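Local coordinates for putative iron binding protein (Bordetella pertussis Tohama I, PDB 1Y9U), which probably serves as a periplasmic ferric-iron-binding protein of the bacterial solute-binding family, holding the metal through tyrosine side chains, at residues Thr76-Val88 with Arg93-Arg105. Numbering follows the deposited sequence.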
ATOM      1  N   THR A  76      15.222 -11.890   8.236  1.00 19.38           N
ATOM      2  CA  THR A  76      15.429 -11.984   6.789  1.00 19.43           C
ATOM      3  C   THR A  76      16.894 -12.229   6.424  1.00 19.35           C
ATOM      4  O   THR A  76      17.796 -12.077   7.264  1.00 19.47           O
ATOM      5  CB  THR A  76      14.942 -10.680   6.076  1.00 19.54           C
ATOM      6  OG1 THR A  76      15.826  -9.580   6.345  1.00 19.25           O
ATOM      7  CG2 THR A  76      13.567 -10.223   6.585  1.00 20.37           C
ATOM      8  N   GLN A  77      17.120 -12.597   5.164  1.00 18.80           N
ATOM      9  CA  GLN A  77      18.458 -12.607   4.587  1.00 19.27           C
ATOM     10  C   GLN A  77      18.491 -11.929   3.219  1.00 19.24           C
ATOM     11  O   GLN A  77      17.468 -11.837   2.517  1.00 20.25           O
ATOM     12  CB  GLN A  77      19.001 -14.043   4.463  1.00 19.22           C
ATOM     13  CG  GLN A  77      18.244 -14.906   3.475  1.00 20.17           C
ATOM     14  CD  GLN A  77      18.757 -16.334   3.462  1.00 19.82           C
ATOM     15  OE1 GLN A  77      18.066 -17.246   3.888  1.00 20.53           O
ATOM     16  NE2 GLN A  77      19.962 -16.520   2.956  1.00 21.50           N
ATOM     17  N   LYS A  78      19.680 -11.467   2.859  1.00 19.93           N
ATOM     18  CA  LYS A  78      19.971 -10.805   1.598  1.00 21.18           C
ATOM     19  C   LYS A  78      19.985 -11.838   0.485  1.00 21.26           C
ATOM     20  O   LYS A  78      20.441 -12.954   0.688  1.00 20.99           O
ATOM     21  CB  LYS A  78      21.337 -10.112   1.694  1.00 21.90           C
ATOM     22  CG  LYS A  78      21.333  -8.917   2.634  1.00 24.17           C
ATOM     23  CD  LYS A  78      22.699  -8.317   2.808  1.00 27.53           C
ATOM     24  CE  LYS A  78      22.711  -7.374   3.986  1.00 29.72           C
ATOM     25  NZ  LYS A  78      23.759  -6.328   3.834  1.00 31.72           N
ATOM     26  N   ILE A  79      19.459 -11.471  -0.680  1.00 20.81           N
ATOM     27  CA  ILE A  79      19.555 -12.320  -1.864  1.00 21.48           C
ATOM     28  C   ILE A  79      20.004 -11.495  -3.049  1.00 21.34           C
ATOM     29  O   ILE A  79      19.896 -10.264  -3.061  1.00 21.36           O
ATOM     30  CB  ILE A  79      18.229 -13.072  -2.180  1.00 22.16           C
ATOM     31  CG1 ILE A  79      17.131 -12.090  -2.583  1.00 22.71           C
ATOM     32  CG2 ILE A  79      17.805 -13.960  -0.997  1.00 22.73           C
ATOM     33  CD1 ILE A  79      15.969 -12.756  -3.253  1.00 23.25           C
ATOM     34  N   GLN A  80      20.536 -12.208  -4.033  1.00 21.88           N
ATOM     35  CA  GLN A  80      20.980 -11.630  -5.280  1.00 22.46           C
ATOM     36  C   GLN A  80      20.114 -12.256  -6.350  1.00 20.74           C
ATOM     37  O   GLN A  80      20.000 -13.484  -6.458  1.00 21.90           O
ATOM     38  CB  GLN A  80      22.460 -11.926  -5.513  1.00 23.69           C
ATOM     39  CG  GLN A  80      23.375 -11.205  -4.537  1.00 27.71           C
ATOM     40  CD  GLN A  80      23.392 -11.831  -3.145  1.00 31.81           C
ATOM     41  OE1 GLN A  80      23.567 -13.043  -3.008  1.00 34.43           O
ATOM     42  NE2 GLN A  80      23.201 -11.007  -2.112  1.00 33.80           N
ATOM     43  N   SER A  81      19.448 -11.396  -7.113  1.00 17.49           N
ATOM     44  CA  SER A  81      18.550 -11.859  -8.157  1.00 15.28           C
ATOM     45  C   SER A  81      18.425 -10.783  -9.202  1.00 14.22           C
ATOM     46  O   SER A  81      17.844  -9.734  -8.964  1.00 13.04           O
ATOM     47  CB  SER A  81      17.167 -12.208  -7.595  1.00 14.94           C
ATOM     48  OG  SER A  81      16.242 -12.419  -8.655  1.00 14.33           O
ATOM     49  N   GLN A  82      18.961 -11.052 -10.392  1.00 13.37           N
ATOM     50  CA  GLN A  82      18.754 -10.185 -11.529  1.00 12.89           C
ATOM     51  C   GLN A  82      17.259 -10.125 -11.898  1.00 12.40           C
ATOM     52  O   GLN A  82      16.789  -9.105 -12.380  1.00 11.59           O
ATOM     53  CB  GLN A  82      19.609 -10.639 -12.722  1.00 13.15           C
ATOM     54  CG  GLN A  82      19.350  -9.828 -13.975  1.00 13.94           C
ATOM     55  CD  GLN A  82      18.208 -10.379 -14.834  1.00 12.92           C
ATOM     56  OE1 GLN A  82      17.827 -11.558 -14.700  1.00 14.30           O
ATOM     57  NE2 GLN A  82      17.680  -9.539 -15.726  1.00 12.68           N
ATOM     58  N   THR A  83      16.529 -11.207 -11.671  1.00 12.11           N
ATOM     59  CA  THR A  83      15.110 -11.231 -12.005  1.00 11.99           C
ATOM     60  C   THR A  83      14.368 -10.206 -11.167  1.00 12.11           C
ATOM     61  O   THR A  83      13.655  -9.368 -11.686  1.00 12.21           O
ATOM     62  CB  THR A  83      14.534 -12.625 -11.770  1.00 12.35           C
ATOM     63  OG1 THR A  83      15.136 -13.552 -12.691  1.00 13.62           O
ATOM     64  CG2 THR A  83      13.036 -12.666 -12.048  1.00 13.12           C
ATOM     65  N   LEU A  84      14.590 -10.249  -9.867  1.00 11.36           N
ATOM     66  CA  LEU A  84      13.921  -9.320  -8.968  1.00 12.02           C
ATOM     67  C   LEU A  84      14.425  -7.888  -9.166  1.00 12.29           C
ATOM     68  O   LEU A  84      13.631  -6.960  -9.210  1.00 12.82           O
ATOM     69  CB  LEU A  84      14.063  -9.776  -7.515  1.00 12.70           C
ATOM     70  CG  LEU A  84      13.180 -10.974  -7.112  1.00 14.55           C
ATOM     71  CD1 LEU A  84      13.784 -11.718  -5.931  1.00 17.20           C
ATOM     72  CD2 LEU A  84      11.763 -10.562  -6.826  1.00 16.75           C
ATOM     73  N   ASP A  85      15.730  -7.684  -9.308  1.00 12.51           N
ATOM     74  CA  ASP A  85      16.262  -6.328  -9.403  1.00 12.94           C
ATOM     75  C   ASP A  85      15.835  -5.638 -10.686  1.00 12.36           C
ATOM     76  O   ASP A  85      15.657  -4.436 -10.730  1.00 13.23           O
ATOM     77  CB  ASP A  85      17.785  -6.315  -9.312  1.00 14.02           C
ATOM     78  CG  ASP A  85      18.291  -6.606  -7.915  1.00 16.48           C
ATOM     79  OD1 ASP A  85      17.468  -6.693  -6.973  1.00 16.83           O
ATOM     80  OD2 ASP A  85      19.519  -6.739  -7.672  1.00 21.39           O
ATOM     81  N   SER A  86      15.675  -6.402 -11.759  1.00 11.34           N
ATOM     82  CA  SER A  86      15.294  -5.809 -13.022  1.00 11.82           C
ATOM     83  C   SER A  86      13.813  -5.548 -13.142  1.00 11.56           C
ATOM     84  O   SER A  86      13.407  -4.819 -14.022  1.00 13.09           O
ATOM     85  CB  SER A  86      15.757  -6.678 -14.194  1.00 11.38           C
ATOM     86  OG  SER A  86      15.103  -7.930 -14.235  1.00 11.17           O
ATOM     87  N   VAL A  87      13.002  -6.200 -12.307  1.00 11.85           N
ATOM     88  CA  VAL A  87      11.557  -5.991 -12.291  1.00 11.57           C
ATOM     89  C   VAL A  87      11.151  -4.891 -11.316  1.00 11.35           C
ATOM     90  O   VAL A  87      10.363  -4.029 -11.650  1.00 12.17           O
ATOM     91  CB  VAL A  87      10.790  -7.280 -11.916  1.00 11.89           C
ATOM     92  CG1 VAL A  87       9.310  -6.970 -11.702  1.00 11.84           C
ATOM     93  CG2 VAL A  87      10.973  -8.328 -12.993  1.00 12.54           C
ATOM     94  N   VAL A  88      11.669  -4.944 -10.110  1.00 10.60           N
ATOM     95  CA  VAL A  88      11.235  -4.020  -9.058  1.00 10.91           C
ATOM     96  C   VAL A  88      12.085  -2.757  -9.118  1.00 11.93           C
ATOM     97  O   VAL A  88      13.305  -2.841  -9.008  1.00 12.20           O
ATOM     98  CB  VAL A  88      11.379  -4.693  -7.692  1.00 10.59           C
ATOM     99  CG1 VAL A  88      10.974  -3.733  -6.577  1.00 11.25           C
ATOM    100  CG2 VAL A  88      10.535  -5.966  -7.631  1.00 10.86           C
ATOM    101  N   ARG A  93      12.690  -1.412  -3.526  1.00 12.37           N
ATOM    102  CA  ARG A  93      13.353  -2.586  -2.970  1.00 12.73           C
ATOM    103  C   ARG A  93      14.487  -2.169  -2.060  1.00 13.85           C
ATOM    104  O   ARG A  93      15.006  -1.065  -2.166  1.00 14.82           O
ATOM    105  CB  ARG A  93      13.872  -3.532  -4.062  1.00 13.41           C
ATOM    106  CG  ARG A  93      14.714  -2.908  -5.146  1.00 13.81           C
ATOM    107  CD  ARG A  93      15.208  -3.932  -6.152  1.00 13.64           C
ATOM    108  NE  ARG A  93      15.547  -3.351  -7.437  1.00 14.12           N
ATOM    109  CZ  ARG A  93      16.710  -2.802  -7.742  1.00 14.18           C
ATOM    110  NH1 ARG A  93      17.665  -2.747  -6.847  1.00 16.76           N
ATOM    111  NH2 ARG A  93      16.897  -2.287  -8.939  1.00 17.05           N
ATOM    112  N   GLY A  94      14.846  -3.060  -1.152  1.00 15.50           N
ATOM    113  CA  GLY A  94      15.932  -2.799  -0.222  1.00 18.35           C
ATOM    114  C   GLY A  94      17.268  -3.138  -0.871  1.00 20.64           C
ATOM    115  O   GLY A  94      17.366  -3.972  -1.771  1.00 21.89           O
ATOM    116  N   ALA A  95      18.322  -2.489  -0.409  1.00 23.87           N
ATOM    117  CA  ALA A  95      19.666  -2.818  -0.876  1.00 25.59           C
ATOM    118  C   ALA A  95      20.024  -4.303  -0.658  1.00 26.50           C
ATOM    119  O   ALA A  95      19.582  -4.932   0.307  1.00 27.54           O
ATOM    120  CB  ALA A  95      20.661  -1.936  -0.185  1.00 26.12           C
ATOM    121  N   GLU A  96      20.802  -4.860  -1.585  1.00 26.96           N
ATOM    122  CA  GLU A  96      21.313  -6.233  -1.461  1.00 27.27           C
ATOM    123  C   GLU A  96      20.200  -7.273  -1.322  1.00 26.39           C
ATOM    124  O   GLU A  96      20.371  -8.304  -0.678  1.00 26.71           O
ATOM    125  CB  GLU A  96      22.270  -6.349  -0.269  1.00 28.13           C
ATOM    126  CG  GLU A  96      23.391  -5.319  -0.253  1.00 30.68           C
ATOM    127  CD  GLU A  96      24.397  -5.575   0.861  1.00 33.64           C
ATOM    128  OE1 GLU A  96      25.118  -6.591   0.784  1.00 36.39           O
ATOM    129  OE2 GLU A  96      24.466  -4.772   1.818  1.00 35.41           O
ATOM    130  N   GLY A  97      19.056  -6.990  -1.932  1.00 25.04           N
ATOM    131  CA  GLY A  97      17.960  -7.931  -1.978  1.00 23.82           C
ATOM    132  C   GLY A  97      17.402  -8.260  -0.616  1.00 22.16           C
ATOM    133  O   GLY A  97      16.978  -9.372  -0.391  1.00 22.83           O
ATOM    134  N   SER A  98      17.320  -7.265   0.264  1.00 20.78           N
ATOM    135  CA  SER A  98      16.789  -7.469   1.600  1.00 20.09           C
ATOM    136  C   SER A  98      15.232  -7.553   1.705  1.00 18.45           C
ATOM    137  O   SER A  98      14.699  -8.248   2.562  1.00 20.28           O
ATOM    138  CB  SER A  98      17.329  -6.374   2.533  1.00 21.08           C
ATOM    139  OG  SER A  98      17.053  -5.075   2.011  1.00 23.14           O
ATOM    140  N   TRP A  99      14.525  -6.808   0.868  1.00 16.56           N
ATOM    141  CA  TRP A  99      13.056  -6.850   0.766  1.00 15.24           C
ATOM    142  C   TRP A  99      12.683  -6.306  -0.603  1.00 13.98           C
ATOM    143  O   TRP A  99      13.453  -5.584  -1.219  1.00 14.04           O
ATOM    144  CB  TRP A  99      12.355  -6.014   1.862  1.00 14.67           C
ATOM    145  CG  TRP A  99      12.784  -4.598   1.907  1.00 16.02           C
ATOM    146  CD1 TRP A  99      13.769  -4.061   2.687  1.00 17.13           C
ATOM    147  CD2 TRP A  99      12.244  -3.513   1.154  1.00 14.92           C
ATOM    148  NE1 TRP A  99      13.904  -2.723   2.427  1.00 16.97           N
ATOM    149  CE2 TRP A  99      12.967  -2.353   1.501  1.00 15.65           C
ATOM    150  CE3 TRP A  99      11.227  -3.399   0.196  1.00 14.31           C
ATOM    151  CZ2 TRP A  99      12.705  -1.109   0.931  1.00 16.17           C
ATOM    152  CZ3 TRP A  99      10.981  -2.167  -0.375  1.00 14.74           C
ATOM    153  CH2 TRP A  99      11.723  -1.039  -0.014  1.00 15.44           C
ATOM    154  N   TYR A 100      11.499  -6.666  -1.066  1.00 13.33           N
ATOM    155  CA  TYR A 100      11.034  -6.284  -2.383  1.00 11.83           C
ATOM    156  C   TYR A 100       9.539  -5.964  -2.375  1.00 11.20           C
ATOM    157  O   TYR A 100       8.763  -6.743  -1.840  1.00 11.52           O
ATOM    158  CB  TYR A 100      11.238  -7.455  -3.335  1.00 12.70           C
ATOM    159  CG  TYR A 100      12.663  -7.743  -3.676  1.00 13.80           C
ATOM    160  CD1 TYR A 100      13.400  -8.647  -2.933  1.00 16.27           C
ATOM    161  CD2 TYR A 100      13.260  -7.130  -4.767  1.00 16.27           C
ATOM    162  CE1 TYR A 100      14.743  -8.909  -3.275  1.00 17.58           C
ATOM    163  CE2 TYR A 100      14.570  -7.387  -5.110  1.00 18.71           C
ATOM    164  CZ  TYR A 100      15.290  -8.262  -4.379  1.00 19.52           C
ATOM    165  OH  TYR A 100      16.582  -8.519  -4.775  1.00 22.51           O
ATOM    166  N   ALA A 101       9.141  -4.841  -2.976  1.00 10.77           N
ATOM    167  CA  ALA A 101       7.720  -4.569  -3.215  1.00 10.81           C
ATOM    168  C   ALA A 101       7.151  -5.544  -4.231  1.00 10.66           C
ATOM    169  O   ALA A 101       7.815  -5.920  -5.186  1.00 10.44           O
ATOM    170  CB  ALA A 101       7.505  -3.141  -3.704  1.00  9.94           C
ATOM    171  N   LEU A 102       5.904  -5.937  -3.995  1.00  9.84           N
ATOM    172  CA  LEU A 102       5.112  -6.770  -4.897  1.00 10.31           C
ATOM    173  C   LEU A 102       3.888  -6.070  -5.465  1.00  9.55           C
ATOM    174  O   LEU A 102       3.430  -6.448  -6.549  1.00  9.65           O
ATOM    175  CB  LEU A 102       4.682  -8.051  -4.186  1.00 10.26           C
ATOM    176  CG  LEU A 102       5.809  -8.972  -3.708  1.00 10.40           C
ATOM    177  CD1 LEU A 102       5.204 -10.165  -2.981  1.00 11.14           C
ATOM    178  CD2 LEU A 102       6.686  -9.465  -4.853  1.00 11.31           C
ATOM    179  N   SER A 103       3.365  -5.050  -4.772  1.00  9.46           N
ATOM    180  CA  SER A 103       2.281  -4.253  -5.320  1.00  9.50           C
ATOM    181  C   SER A 103       2.308  -2.888  -4.672  1.00  9.62           C
ATOM    182  O   SER A 103       2.927  -2.707  -3.629  1.00 10.28           O
ATOM    183  CB  SER A 103       0.933  -4.910  -5.068  1.00  9.42           C
ATOM    184  OG  SER A 103       0.634  -4.899  -3.685  1.00 10.10           O
ATOM    185  N   LEU A 104       1.641  -1.933  -5.314  1.00  9.79           N
ATOM    186  CA  LEU A 104       1.608  -0.539  -4.881  1.00 10.27           C
ATOM    187  C   LEU A 104       0.218  -0.178  -4.399  1.00 10.46           C
ATOM    188  O   LEU A 104      -0.780  -0.539  -5.036  1.00  9.98           O
ATOM    189  CB  LEU A 104       2.004   0.418  -6.004  1.00 11.00           C
ATOM    190  CG  LEU A 104       3.265   0.035  -6.777  1.00 13.34           C
ATOM    191  CD1 LEU A 104       3.543   1.072  -7.855  1.00 14.19           C
ATOM    192  CD2 LEU A 104       4.460  -0.135  -5.859  1.00 13.57           C
ATOM    193  N   ARG A 105       0.173   0.583  -3.309  1.00 10.27           N
ATOM    194  CA  ARG A 105      -1.052   1.034  -2.642  1.00 10.47           C
ATOM    195  C   ARG A 105      -1.011   2.552  -2.571  1.00 10.18           C
ATOM    196  O   ARG A 105      -0.533   3.128  -1.601  1.00 10.08           O
ATOM    197  CB  ARG A 105      -1.081   0.400  -1.266  1.00 11.18           C
ATOM    198  CG  ARG A 105      -1.287  -1.119  -1.354  1.00 11.25           C
ATOM    199  CD  ARG A 105      -0.887  -1.869  -0.124  1.00 11.72           C
ATOM    200  NE  ARG A 105      -1.578  -1.437   1.081  1.00 12.60           N
ATOM    201  CZ  ARG A 105      -2.701  -1.962   1.557  1.00 13.79           C
ATOM    202  NH1 ARG A 105      -3.336  -2.956   0.964  1.00 13.14           N
ATOM    203  NH2 ARG A 105      -3.198  -1.475   2.672  1.00 15.73           N
TER
HETATM  204  O   HOH W   1      16.997  -9.086   4.165  1.00 34.62           O
HETATM  205  O   HOH W   2      15.248 -11.310   1.055  1.00 18.60           O
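With first torsions close to -70° setting CG beside the backbone N in both Tyr100 and Asp85, the ring lies against helix 82-87 and the carboxylate reaches its hydroxyl. In this periplasmic-binding-protein fold the short helix 82-87 packs against the start of strand 100-112, which pairs with strand 237-245 in the mixed sheet, and the contact is a worked example of one tyrosine both packed and bonded by a single helix. Tyr100 OH donates to Asp85 OD1 over 3.0 Å, reaching the syn side of the carboxylate but 31° out of its plane. Leu84 crosses the ring at about a right angle: its CD1 sits over one face, 4.2 Å from the centroid, in a CH-pi contact, while CB presses on Tyr100 CE2. Ile79 CG1 comes to the ring's edge, and Leu258 of helix 251-261 packs on both Ile79 and Leu84.

Arg93, extended from CG to NE, slides past Val88 in the opposite direction and sends NE to Val88 O at 2.8 Å, a bond lying near the guanidinium plane. The Asp85 carboxylate stacks on that group with planes 26° apart, in a long salt bridge, 3.9 Å from Asp85 OD1 to Arg93 NE, that rests on charge alone, since no N-H points at the oxygen. Helix 82-87 is capped by Ser81, whose OG accepts from Leu84 N and is also hydrogen-bonded to Glu259.

Farther along, Ile79 N donates to Gly97 O at 3.3 Å, and Gly97 CA returns a C-H...O contact to Ile79 O. On the exposed side, Lys78 NZ forms a salt bridge with Glu96, meeting OE2 at 2.6 Å from above the carboxylate plane. A water joins Thr76 OG1 to Ser98 O, donating to that carbonyl oxygen at 2.9 Å.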